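Local coordinates for xylulose kinase (Escherichia coli, PDB 2ITM), which phosphorylates D-xylulose to D-xylulose 5-phosphate with ATP, as a homodimeric sugar kinase of the FGGY family, at residues 110-115 and 189-194; 232-237 and 256-261; 272-277 and 377-382; 296-301 and 311-316; 361-366 and 403-408. All coordinates share one frame; numbering follows the deposited sequence.

Interaction 1: 110-115 and 189-194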
# COMPACT_ATOMS: atom_id res chain seq x y z
N ALA A 110 -21.42 29.00 13.99
CA ALA A 110 -22.66 29.48 13.46
C ALA A 110 -23.17 30.57 14.38
O ALA A 110 -23.62 31.59 13.94
CB ALA A 110 -23.63 28.39 13.38
N ARG A 111 -23.08 30.33 15.67
CA ARG A 111 -23.51 31.28 16.67
C ARG A 111 -22.69 32.55 16.61
O ARG A 111 -23.23 33.59 16.68
CB ARG A 111 -23.32 30.72 18.06
CG ARG A 111 -24.48 30.10 18.69
CD ARG A 111 -24.13 29.54 20.04
NE ARG A 111 -24.88 28.34 20.37
CZ ARG A 111 -25.11 27.92 21.57
NH1 ARG A 111 -24.64 28.58 22.60
NH2 ARG A 111 -25.82 26.84 21.77
N VAL A 112 -21.39 32.46 16.48
CA VAL A 112 -20.57 33.64 16.42
C VAL A 112 -19.87 33.80 15.10
O VAL A 112 -18.76 33.43 14.93
CB VAL A 112 -19.57 33.71 17.57
CG1 VAL A 112 -19.00 35.03 17.67
CG2 VAL A 112 -20.22 33.38 18.82
N PRO A 113 -20.61 34.37 14.17
CA PRO A 113 -20.19 34.60 12.80
C PRO A 113 -18.81 35.20 12.67
O PRO A 113 -18.07 34.92 11.74
CB PRO A 113 -21.21 35.63 12.35
CG PRO A 113 -22.03 35.87 13.48
CD PRO A 113 -21.28 35.56 14.68
N GLN A 114 -18.47 36.02 13.63
CA GLN A 114 -17.17 36.63 13.63
C GLN A 114 -16.14 35.90 14.47
O GLN A 114 -15.09 36.41 14.75
CB GLN A 114 -17.30 38.05 14.05
CG GLN A 114 -17.63 38.92 12.89
CD GLN A 114 -17.35 40.34 13.21
OE1 GLN A 114 -17.78 40.84 14.22
NE2 GLN A 114 -16.61 40.99 12.35
N SER A 115 -16.45 34.69 14.86
CA SER A 115 -15.52 33.96 15.66
C SER A 115 -14.14 33.81 15.11
O SER A 115 -13.22 33.93 15.84
CB SER A 115 -16.10 32.67 16.13
OG SER A 115 -15.67 31.63 15.33
N LEU A 189 -17.51 34.44 25.11
CA LEU A 189 -17.86 33.89 26.42
C LEU A 189 -19.34 33.77 26.59
O LEU A 189 -19.84 32.74 26.97
CB LEU A 189 -17.29 34.76 27.54
CG LEU A 189 -15.79 34.68 27.81
CD1 LEU A 189 -15.23 35.97 28.36
CD2 LEU A 189 -15.46 33.52 28.71
N GLN A 190 -20.05 34.84 26.29
CA GLN A 190 -21.50 34.82 26.28
C GLN A 190 -22.04 33.64 25.48
O GLN A 190 -22.93 32.93 25.93
CB GLN A 190 -22.04 36.13 25.73
CG GLN A 190 -22.70 37.00 26.78
CD GLN A 190 -22.12 38.40 26.84
OE1 GLN A 190 -21.76 38.98 25.82
NE2 GLN A 190 -22.05 38.95 28.04
N ALA A 191 -21.49 33.44 24.30
CA ALA A 191 -21.95 32.42 23.37
C ALA A 191 -21.83 31.04 23.96
O ALA A 191 -22.46 30.10 23.51
CB ALA A 191 -21.19 32.49 22.08
N CYS A 192 -21.00 30.91 24.99
CA CYS A 192 -20.85 29.67 25.70
C CYS A 192 -21.55 29.74 27.05
O CYS A 192 -21.45 28.82 27.85
CB CYS A 192 -19.37 29.34 25.88
SG CYS A 192 -18.40 29.23 24.37
N ASP A 193 -22.25 30.83 27.29
CA ASP A 193 -22.88 31.07 28.58
C ASP A 193 -21.87 31.08 29.71
O ASP A 193 -22.02 30.41 30.72
CB ASP A 193 -23.93 30.01 28.86
CG ASP A 193 -25.21 30.60 29.39
OD1 ASP A 193 -25.15 31.34 30.39
OD2 ASP A 193 -26.31 30.38 28.87
N LEU A 194 -20.82 31.85 29.52
CA LEU A 194 -19.82 32.02 30.54
C LEU A 194 -19.60 33.50 30.70
O LEU A 194 -20.09 34.29 29.91
CB LEU A 194 -18.53 31.32 30.14
CG LEU A 194 -18.67 29.81 30.03
CD1 LEU A 194 -17.44 29.15 29.47
CD2 LEU A 194 -19.06 29.20 31.35
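Arg111 and Val112 both close on Ala191, one on its carbonyl oxygen and the other on its methyl group. NH1 of Arg111 lies 2.8 Å from Ala191 O, which sits at the edge of the guanidinium and near its plane. The bond is weak, because the N-H is bent to 129° at the hydrogen. CD of the same arginine comes within 3.9 Å of Ala191 O, so the aliphatic arm runs past the oxygen before the guanidinium meets it. Beside this polar contact, Val112 CG2 rests on Ala191 CB at 3.5 Å. With CG1 anti to the backbone N of Val112 (chi1 -166°), it is the CG2 branch that meets the alanine.

The backbone sets both sides. Arg111 is the last helical residue of helix 102-111, and Val112 leaves the helix into a type I turn closed by Ser115 N to Val112 O at 2.6 Å. Across from it, a Schellman motif ends helix 186-190: Leu194 N bonds Leu189 O at 2.9 Å, Asp193 N bonds Gln190 O at 2.6 Å, and Asp193 is the C-prime residue with positive phi. Leu189 O also takes Cys192 N, the two donors arriving from opposite faces of its plane. Further out, Val112 packs on Val187 and Met188, while Leu133 of helix 128-138 touches both Arg111 and Cys192.

The contact thus joins two helix C-termini in the N-terminal domain, far from the bound sugar. A cation beside a carbonyl at the end of a helix is probably a favourable charge-dipole pairing, though the bent geometry suggests a modest one.

Interaction 2: 232-237 and 256-261. With XUL (D-xylulose), chain C.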
# COMPACT_ATOMS: atom_id res chain seq x y z
N GLY A 232 1.76 28.27 27.04
CA GLY A 232 1.47 27.01 26.40
C GLY A 232 2.76 26.36 25.95
O GLY A 232 3.74 27.03 25.70
N ASP A 233 2.74 25.03 25.84
CA ASP A 233 3.93 24.27 25.54
C ASP A 233 4.68 24.70 24.28
O ASP A 233 5.89 24.85 24.30
CB ASP A 233 3.68 22.77 25.57
CG ASP A 233 2.63 22.32 24.59
OD1 ASP A 233 2.13 23.13 23.79
OD2 ASP A 233 2.24 21.15 24.54
N ASN A 234 3.97 24.91 23.18
CA ASN A 234 4.59 25.44 21.98
C ASN A 234 5.29 26.78 22.19
O ASN A 234 6.47 26.90 21.95
CB ASN A 234 3.59 25.52 20.82
CG ASN A 234 3.08 24.17 20.40
OD1 ASN A 234 3.83 23.26 20.14
ND2 ASN A 234 1.78 24.04 20.33
N ALA A 235 4.54 27.77 22.65
CA ALA A 235 5.10 29.10 22.84
C ALA A 235 6.28 29.11 23.81
O ALA A 235 7.27 29.76 23.57
CB ALA A 235 4.05 30.08 23.28
N ALA A 236 6.16 28.36 24.90
CA ALA A 236 7.25 28.24 25.86
C ALA A 236 8.48 27.58 25.27
O ALA A 236 9.58 28.06 25.46
CB ALA A 236 6.80 27.52 27.10
N GLY A 237 8.29 26.48 24.57
CA GLY A 237 9.30 25.91 23.72
C GLY A 237 10.02 26.90 22.83
O GLY A 237 11.23 26.92 22.79
N SER A 256 7.17 15.30 18.10
CA SER A 256 6.00 16.05 17.74
C SER A 256 6.38 17.17 16.80
O SER A 256 7.18 18.01 17.13
CB SER A 256 5.33 16.61 18.98
OG SER A 256 5.77 17.93 19.23
N GLY A 257 5.81 17.15 15.60
CA GLY A 257 6.24 18.05 14.56
C GLY A 257 5.50 19.36 14.62
O GLY A 257 4.28 19.38 14.71
N VAL A 258 6.24 20.46 14.57
CA VAL A 258 5.65 21.79 14.58
C VAL A 258 6.42 22.75 13.70
O VAL A 258 7.63 22.68 13.63
CB VAL A 258 5.65 22.42 16.00
CG1 VAL A 258 4.63 23.50 16.09
CG2 VAL A 258 5.44 21.40 17.06
N TYR A 259 5.72 23.65 13.05
CA TYR A 259 6.34 24.86 12.54
C TYR A 259 5.82 26.06 13.29
O TYR A 259 4.63 26.32 13.32
CB TYR A 259 6.09 25.00 11.04
CG TYR A 259 6.85 26.11 10.34
CD1 TYR A 259 8.22 26.19 10.39
CD2 TYR A 259 6.18 27.08 9.60
CE1 TYR A 259 8.90 27.19 9.75
CE2 TYR A 259 6.85 28.09 8.96
CZ TYR A 259 8.21 28.14 9.04
OH TYR A 259 8.89 29.13 8.40
N PHE A 260 6.74 26.79 13.90
CA PHE A 260 6.40 27.91 14.77
C PHE A 260 7.11 29.15 14.27
O PHE A 260 8.32 29.15 14.11
CB PHE A 260 6.86 27.58 16.20
CG PHE A 260 6.40 28.56 17.23
CD1 PHE A 260 5.46 28.21 18.17
CD2 PHE A 260 6.93 29.82 17.28
CE1 PHE A 260 5.05 29.10 19.12
CE2 PHE A 260 6.52 30.72 18.24
CZ PHE A 260 5.58 30.35 19.15
N ALA A 261 6.34 30.18 13.97
CA ALA A 261 6.90 31.41 13.46
C ALA A 261 6.30 32.62 14.14
O ALA A 261 5.10 32.79 14.17
CB ALA A 261 6.71 31.50 11.98
C1 XUL C . -2.37 22.77 19.40
C2 XUL C . -1.01 22.15 19.66
C3 XUL C . -0.51 22.12 21.06
C4 XUL C . -0.46 20.67 21.44
C5 XUL C . -0.37 20.45 22.94
O1 XUL C . -2.28 24.16 19.26
O2 XUL C . -0.52 21.16 18.79
O3 XUL C . -1.50 22.73 21.84
O4 XUL C . -1.66 20.14 20.95
O5 XUL C . -0.41 21.68 23.58
O HOH W 1 3.90 20.38 19.60
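Asn234 carries CG anti to its own carbonyl carbon (chi1 -63°), which sets the amide between Val258 and the bound sugar: OD1 lies 3.9 Å from Val258 CG2, and ND2 3.1 Å from C3 of D-xylulose. In Asp233, CG sits between the backbone N and the carbonyl carbon (chi1 60°), bringing the carboxylate to the C5 end of the sugar. There OD2 accepts a hydrogen bond from O5 at 2.9 Å, while OD1 takes a weak one from Asn234 N. An alanine at Asp233 would probably leave O5, the hydroxyl to be phosphorylated, without this acceptor and the site without its inferred proton acceptor.

A water donates to Asn234 OD1 at 2.9 Å and also reaches Ser256 OG at 3.1 Å, linking the helix to the residue ahead of the strand. Farther along, Phe260 CE1 packs obliquely on Ala235 CA at 3.7 Å, and His286 stacks on the Phe260 ring. Met77 and Met288 also touch Asn234, and the sugar is further bonded to Met77 N and His78 NE2.

Helix 233-241 and strand 257-262 come from the two actin-like domains, and their meeting beside the sugar is characteristic of the interdomain catalytic cleft of FGGY kinases.

Interaction 3: 272-277 and 377-382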
# COMPACT_ATOMS: atom_id res chain seq x y z
N SER A 272 -8.21 27.18 6.37
CA SER A 272 -6.81 27.39 6.69
C SER A 272 -6.63 26.37 7.81
O SER A 272 -7.58 25.72 8.21
CB SER A 272 -6.50 28.89 6.70
OG SER A 272 -5.23 29.17 7.24
N ALA A 273 -5.41 26.25 8.30
CA ALA A 273 -4.97 25.12 9.09
C ALA A 273 -3.70 25.75 9.65
O ALA A 273 -2.84 25.08 10.21
CB ALA A 273 -4.72 23.67 8.76
N VAL A 274 -3.58 27.06 9.48
CA VAL A 274 -2.63 27.79 10.28
C VAL A 274 -3.30 28.40 11.49
O VAL A 274 -4.32 29.05 11.40
CB VAL A 274 -1.89 28.83 9.46
CG1 VAL A 274 -0.90 29.55 10.31
CG2 VAL A 274 -1.20 28.18 8.32
N HIS A 275 -2.72 28.16 12.65
CA HIS A 275 -3.22 28.77 13.85
C HIS A 275 -2.49 30.03 14.27
O HIS A 275 -1.30 30.15 14.08
CB HIS A 275 -3.28 27.76 14.97
CG HIS A 275 -4.28 26.69 14.72
ND1 HIS A 275 -3.97 25.35 14.78
CD2 HIS A 275 -5.57 26.76 14.35
CE1 HIS A 275 -5.04 24.64 14.49
NE2 HIS A 275 -6.03 25.47 14.22
N SER A 276 -3.25 30.96 14.81
CA SER A 276 -2.73 32.24 15.23
C SER A 276 -3.05 32.50 16.69
O SER A 276 -4.21 32.52 17.08
CB SER A 276 -3.26 33.36 14.33
OG SER A 276 -2.78 34.62 14.73
N PHE A 277 -2.02 32.66 17.48
CA PHE A 277 -2.15 32.91 18.91
C PHE A 277 -1.28 34.05 19.38
O PHE A 277 -0.37 34.49 18.68
CB PHE A 277 -1.80 31.66 19.70
CG PHE A 277 -2.62 30.47 19.37
CD1 PHE A 277 -2.03 29.29 18.98
CD2 PHE A 277 -3.99 30.51 19.47
CE1 PHE A 277 -2.78 28.20 18.69
CE2 PHE A 277 -4.75 29.42 19.19
CZ PHE A 277 -4.15 28.26 18.80
N MET A 377 5.41 24.67 5.32
CA MET A 377 5.98 25.99 5.58
C MET A 377 5.44 27.07 4.64
O MET A 377 5.13 28.16 5.10
CB MET A 377 7.51 25.92 5.56
CG MET A 377 8.09 25.08 6.69
SD MET A 377 9.84 25.30 6.95
CE MET A 377 10.49 24.44 5.55
N ASP A 378 5.33 26.77 3.36
CA ASP A 378 4.79 27.71 2.38
C ASP A 378 3.42 28.26 2.79
O ASP A 378 3.16 29.43 2.69
CB ASP A 378 4.68 27.04 1.02
CG ASP A 378 6.02 26.88 0.32
OD1 ASP A 378 7.00 27.49 0.76
OD2 ASP A 378 6.18 26.16 -0.67
N VAL A 379 2.54 27.38 3.26
CA VAL A 379 1.22 27.76 3.71
C VAL A 379 1.27 28.81 4.85
O VAL A 379 0.61 29.83 4.79
CB VAL A 379 0.41 26.53 4.16
CG1 VAL A 379 -0.91 26.94 4.77
CG2 VAL A 379 0.20 25.58 3.02
N VAL A 380 2.09 28.55 5.86
CA VAL A 380 2.33 29.50 6.93
C VAL A 380 2.88 30.82 6.41
O VAL A 380 2.45 31.88 6.83
CB VAL A 380 3.23 28.88 8.00
CG1 VAL A 380 3.82 29.93 8.89
CG2 VAL A 380 2.45 27.88 8.81
N HIS A 381 3.83 30.74 5.49
CA HIS A 381 4.45 31.93 4.95
C HIS A 381 3.43 32.78 4.20
O HIS A 381 3.44 33.99 4.29
CB HIS A 381 5.65 31.56 4.09
CG HIS A 381 6.75 30.89 4.86
ND1 HIS A 381 7.77 30.20 4.25
CD2 HIS A 381 6.98 30.81 6.19
CE1 HIS A 381 8.59 29.73 5.18
NE2 HIS A 381 8.13 30.08 6.36
N ALA A 382 2.54 32.12 3.49
CA ALA A 382 1.52 32.79 2.72
C ALA A 382 0.61 33.64 3.59
O ALA A 382 -0.13 34.49 3.10
CB ALA A 382 0.72 31.78 1.94
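Val274, just ahead of edge strand 275-278, packs against helix 358-381, which covers a face of the mixed sheet in the actin-like C-terminal domain. Its CB stands back from the helix, with Val380 CG2 4.5 Å away, and the two methyls do the touching. CG1, anti to the backbone N (chi1 -179°), meets Val380 CG2 at 4.0 Å. CG2 wedges between two consecutive helix residues, 3.7 Å from Val380 CG2 and 3.8 Å from Val379 CG1.

The two valines are met differently. Val380 lies across Val274 at about a right angle and presents its CG2 to both methyls. Val379 slides past in the opposite direction and offers only CG1, on the more exposed side of the contact. The interface is wholly aliphatic, without a hydrogen bond between the segments.

Leu287 of the neighbouring strand 285-291 touches Val274, and Val380 touches Ser289 of that same strand and Tyr259 of strand 257-262. The helix thus spans these two strands and reaches the residue that leads into the edge strand. The approach to that strand is less firmly defined: Ser272 and Ala273 are poorly ordered, and Val274 N makes a weak, long bond to Ser272 OG. His381 NE2 is probably hydrogen-bonded to Tyr259 OH. Met377 O, which accepts from His381 N at 2.9 Å, also lies 3.2 Å above one face of the His381 ring, offset toward its rim.

Interaction 4: 296-301 and 311-316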
# COMPACT_ATOMS: atom_id res chain seq x y z
N SER A 296 9.81 10.72 13.61
CA SER A 296 9.07 9.48 13.68
C SER A 296 8.77 8.93 12.29
O SER A 296 8.21 7.84 12.16
CB SER A 296 7.79 9.67 14.50
OG SER A 296 6.79 8.78 14.05
N CYS A 297 9.17 9.66 11.26
CA CYS A 297 9.05 9.16 9.89
C CYS A 297 10.34 8.49 9.44
O CYS A 297 10.34 7.32 9.06
CB CYS A 297 8.66 10.29 8.94
SG CYS A 297 6.90 10.69 8.91
N LEU A 298 11.44 9.22 9.53
CA LEU A 298 12.77 8.71 9.24
C LEU A 298 13.07 7.39 9.95
O LEU A 298 13.60 6.47 9.35
CB LEU A 298 13.83 9.73 9.64
CG LEU A 298 13.97 10.97 8.78
CD1 LEU A 298 15.35 11.58 8.96
CD2 LEU A 298 13.70 10.68 7.32
N ASP A 299 12.74 7.32 11.22
CA ASP A 299 12.88 6.08 11.95
C ASP A 299 12.10 4.96 11.29
O ASP A 299 12.49 3.80 11.33
CB ASP A 299 12.45 6.25 13.40
CG ASP A 299 13.46 7.02 14.21
OD1 ASP A 299 13.04 7.70 15.16
OD2 ASP A 299 14.68 7.01 13.98
N TRP A 300 10.99 5.32 10.66
CA TRP A 300 10.06 4.33 10.15
C TRP A 300 10.52 3.85 8.78
O TRP A 300 10.67 2.65 8.57
CB TRP A 300 8.64 4.88 10.12
CG TRP A 300 7.68 4.10 9.30
CD1 TRP A 300 6.92 3.05 9.70
CD2 TRP A 300 7.36 4.32 7.93
NE1 TRP A 300 6.15 2.59 8.67
CE2 TRP A 300 6.41 3.36 7.57
CE3 TRP A 300 7.78 5.24 6.97
CZ2 TRP A 300 5.88 3.28 6.29
CZ3 TRP A 300 7.27 5.16 5.70
CH2 TRP A 300 6.32 4.20 5.37
N ALA A 301 10.79 4.78 7.87
CA ALA A 301 11.53 4.47 6.66
C ALA A 301 12.73 3.56 6.82
O ALA A 301 13.06 2.81 5.92
CB ALA A 301 12.08 5.73 6.03
N PRO A 311 20.98 6.29 9.63
CA PRO A 311 22.06 6.62 8.73
C PRO A 311 22.41 5.49 7.78
O PRO A 311 22.89 5.77 6.69
CB PRO A 311 23.21 6.89 9.69
CG PRO A 311 22.55 7.33 10.89
CD PRO A 311 21.41 6.39 11.03
N ALA A 312 22.18 4.25 8.17
CA ALA A 312 21.97 3.21 7.18
C ALA A 312 21.05 3.78 6.12
O ALA A 312 21.38 3.84 4.95
CB ALA A 312 21.38 1.99 7.80
N LEU A 313 19.88 4.20 6.56
CA LEU A 313 18.88 4.68 5.65
C LEU A 313 19.46 5.76 4.75
O LEU A 313 19.54 5.60 3.55
CB LEU A 313 17.69 5.21 6.43
CG LEU A 313 16.77 6.10 5.62
CD1 LEU A 313 15.87 5.24 4.78
CD2 LEU A 313 15.98 6.97 6.53
N ILE A 314 19.87 6.86 5.35
CA ILE A 314 20.22 8.06 4.58
C ILE A 314 21.27 7.66 3.57
O ILE A 314 21.47 8.34 2.57
CB ILE A 314 20.70 9.17 5.52
CG1 ILE A 314 19.79 10.38 5.45
CG2 ILE A 314 22.08 9.59 5.17
CD1 ILE A 314 18.60 10.29 6.36
N ALA A 315 21.95 6.53 3.83
CA ALA A 315 22.97 6.06 2.92
C ALA A 315 22.41 5.17 1.83
O ALA A 315 22.88 5.21 0.70
CB ALA A 315 24.06 5.34 3.67
N ALA A 316 21.41 4.37 2.16
CA ALA A 316 20.78 3.56 1.15
C ALA A 316 20.32 4.45 0.02
O ALA A 316 20.46 4.11 -1.14
CB ALA A 316 19.61 2.83 1.75
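The flat groups that Leu313 meets are the peptide carbonyls of helix 294-304: its CD2 lies 3.7 Å from Leu298 O and its CD1 3.9 Å from Ala301 O. The indole of Trp300 stays out of this contact. Its CB leaves the helix away from the 311-316 segment, Cys297 O lies in plane at the ring edge, and the ring of His354 of the second subunit meets it with planes at about 50°. One helix thus serves the subunit interface with one side and an internal packing face with another.

This is helix-helix packing in the C-terminal domain of the FGGY fold. Two consecutive helices meet here; their segments 296-301 and 311-316 cross at 74° with axes 9.5 Å apart, the small Ala301 lying where the backbones come nearest. Leu313 has the largest share of the buried surface. With CG anti to its backbone N (chi1 163°), both methyls straddle the single methyl of Ala301, CD1 at 4.0 Å and CD2 at 4.1 Å from its CB. Cutting Leu313 back to an alanine would remove both methyls and would probably open a gap over Ala301 and the Leu298 carbonyl, weakening the hold between the helices.

Helix 358-381 backs the contact, with Ala362 against Leu313 and Val365 against Ala301. Ala301 O, near the leucine, is hydrogen-bonded to Thr305 OG1. The remaining side-chain approaches between the two segments are longer: Leu298 CD2 is 4.4 Å from Leu313 CD2, and Leu298 CD1 is likewise 4.4 Å from Ile314 CD1.

Interaction 5: 361-366 and 403-408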
# COMPACT_ATOMS: atom_id res chain seq x y z
N LEU A 361 13.08 3.14 -2.46
CA LEU A 361 12.06 3.36 -1.47
C LEU A 361 12.51 4.39 -0.45
O LEU A 361 11.77 5.28 -0.08
CB LEU A 361 11.70 2.05 -0.78
CG LEU A 361 10.42 1.44 -1.32
CD1 LEU A 361 10.30 1.68 -2.78
CD2 LEU A 361 10.30 -0.04 -0.99
N ALA A 362 13.75 4.26 -0.02
CA ALA A 362 14.29 5.11 1.01
C ALA A 362 14.44 6.53 0.51
O ALA A 362 14.14 7.48 1.21
CB ALA A 362 15.61 4.58 1.50
N ARG A 363 14.93 6.67 -0.71
CA ARG A 363 14.88 7.94 -1.39
C ARG A 363 13.50 8.57 -1.48
O ARG A 363 13.35 9.75 -1.27
CB ARG A 363 15.48 7.82 -2.78
CG ARG A 363 16.76 8.55 -2.91
CD ARG A 363 16.66 9.90 -3.52
NE ARG A 363 17.88 10.14 -4.27
CZ ARG A 363 18.26 11.30 -4.76
NH1 ARG A 363 17.52 12.38 -4.56
NH2 ARG A 363 19.37 11.38 -5.43
N ALA A 364 12.50 7.76 -1.81
CA ALA A 364 11.14 8.23 -1.94
C ALA A 364 10.60 8.85 -0.65
O ALA A 364 10.03 9.93 -0.66
CB ALA A 364 10.25 7.14 -2.41
N VAL A 365 10.82 8.18 0.47
CA VAL A 365 10.40 8.66 1.76
C VAL A 365 10.99 10.02 2.11
O VAL A 365 10.27 10.94 2.45
CB VAL A 365 10.66 7.64 2.87
CG1 VAL A 365 10.10 8.12 4.16
CG2 VAL A 365 10.05 6.32 2.50
N LEU A 366 12.30 10.15 2.00
CA LEU A 366 12.97 11.40 2.30
C LEU A 366 12.40 12.55 1.48
O LEU A 366 12.11 13.60 2.00
CB LEU A 366 14.47 11.28 2.07
CG LEU A 366 15.24 10.29 2.94
CD1 LEU A 366 16.74 10.44 2.76
CD2 LEU A 366 14.85 10.45 4.38
N ARG A 403 18.92 17.43 5.82
CA ARG A 403 18.83 18.85 6.07
C ARG A 403 19.08 19.65 4.80
O ARG A 403 18.39 20.63 4.53
CB ARG A 403 19.83 19.27 7.15
CG ARG A 403 19.45 18.89 8.58
CD ARG A 403 20.13 19.72 9.63
NE ARG A 403 21.58 19.63 9.51
CZ ARG A 403 22.32 18.66 10.01
NH1 ARG A 403 21.77 17.67 10.68
NH2 ARG A 403 23.63 18.67 9.83
N GLN A 404 20.07 19.22 4.03
CA GLN A 404 20.37 19.86 2.77
C GLN A 404 19.32 19.62 1.71
O GLN A 404 18.95 20.52 0.98
CB GLN A 404 21.70 19.37 2.23
CG GLN A 404 22.13 20.10 0.99
CD GLN A 404 22.41 21.54 1.26
OE1 GLN A 404 21.97 22.41 0.53
NE2 GLN A 404 23.16 21.81 2.32
N MET A 405 18.85 18.38 1.63
CA MET A 405 17.75 18.04 0.78
C MET A 405 16.57 18.92 1.10
O MET A 405 15.90 19.41 0.19
CB MET A 405 17.36 16.58 0.91
CG MET A 405 16.12 16.22 0.13
SD MET A 405 15.56 14.54 0.31
CE MET A 405 16.82 13.71 -0.59
N LEU A 406 16.31 19.13 2.38
CA LEU A 406 15.23 20.00 2.82
C LEU A 406 15.42 21.43 2.37
O LEU A 406 14.46 22.11 2.04
CB LEU A 406 15.11 19.98 4.33
CG LEU A 406 13.96 19.21 4.97
CD1 LEU A 406 13.82 17.87 4.33
CD2 LEU A 406 14.16 19.08 6.45
N ALA A 407 16.66 21.87 2.37
CA ALA A 407 16.98 23.20 1.90
C ALA A 407 16.85 23.33 0.39
O ALA A 407 16.37 24.33 -0.11
CB ALA A 407 18.35 23.57 2.36
N ASP A 408 17.27 22.30 -0.32
CA ASP A 408 17.22 22.28 -1.77
C ASP A 408 15.79 22.30 -2.26
O ASP A 408 15.44 23.06 -3.15
CB ASP A 408 17.93 21.03 -2.29
CG ASP A 408 19.43 21.04 -2.02
OD1 ASP A 408 20.00 22.11 -1.78
OD2 ASP A 408 20.10 20.00 -2.06
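Met405 lays its thioether against the base of Leu366: SD is 3.9 Å from Leu366 CB and equally 3.9 Å from the Leu366 carbonyl carbon. The sulfur therefore rests on the start of the side chain and the adjoining backbone, not on the leucine methyls. The chain of Met405 runs extended from the helix, CG anti to its backbone N (chi1 175°), then bends at the last torsion (chi3 -71°). That bend carries CE over toward Arg363, where it approaches NH1 obliquely at 4.2 Å.

The arginine's polar end is engaged elsewhere, in a salt bridge from NH1 to Glu367 one helical turn on, so the methionine methyl meets a guanidinium already drawn to a carboxylate. Both helices belong to the C-terminal domain. Helix 400-410 is the connection of a beta-alpha-beta crossover between the parallel neighbouring strands 390-393 and 414-417, and helix 358-381 precedes that unit in the chain. Tyr465 of helix 459-479 touches both Arg363 and Met405, bringing a third helix to the contact. Beside the sulfur, Leu366 O accepts a hydrogen bond from Trp402 NE1, a polar link between the same two helices. The Leu366 side chain itself packs on Leu298 of helix 294-304.

Interaction 1, in the N-terminal domain, closes before interaction 2 opens and lies about 47 Å between centres from interaction 4 at the far end of the molecule. Interaction 2 sits near the middle, where the two domains face each other across the sugar, and closes before interaction 3 opens. Interactions 3, 4 and 5 belong to the C-terminal domain, 4 nested inside the loop closed by 3. Interactions 2 and 3 share one sheet and touch through Tyr259 and Met377; 4 and 5, about 10 Å between centres, touch through Ile314 and Leu366. Helix 358-381 serves 3 and 5, whose segments alternate, so it connects the sheet beside the cleft with the helices near the second subunit.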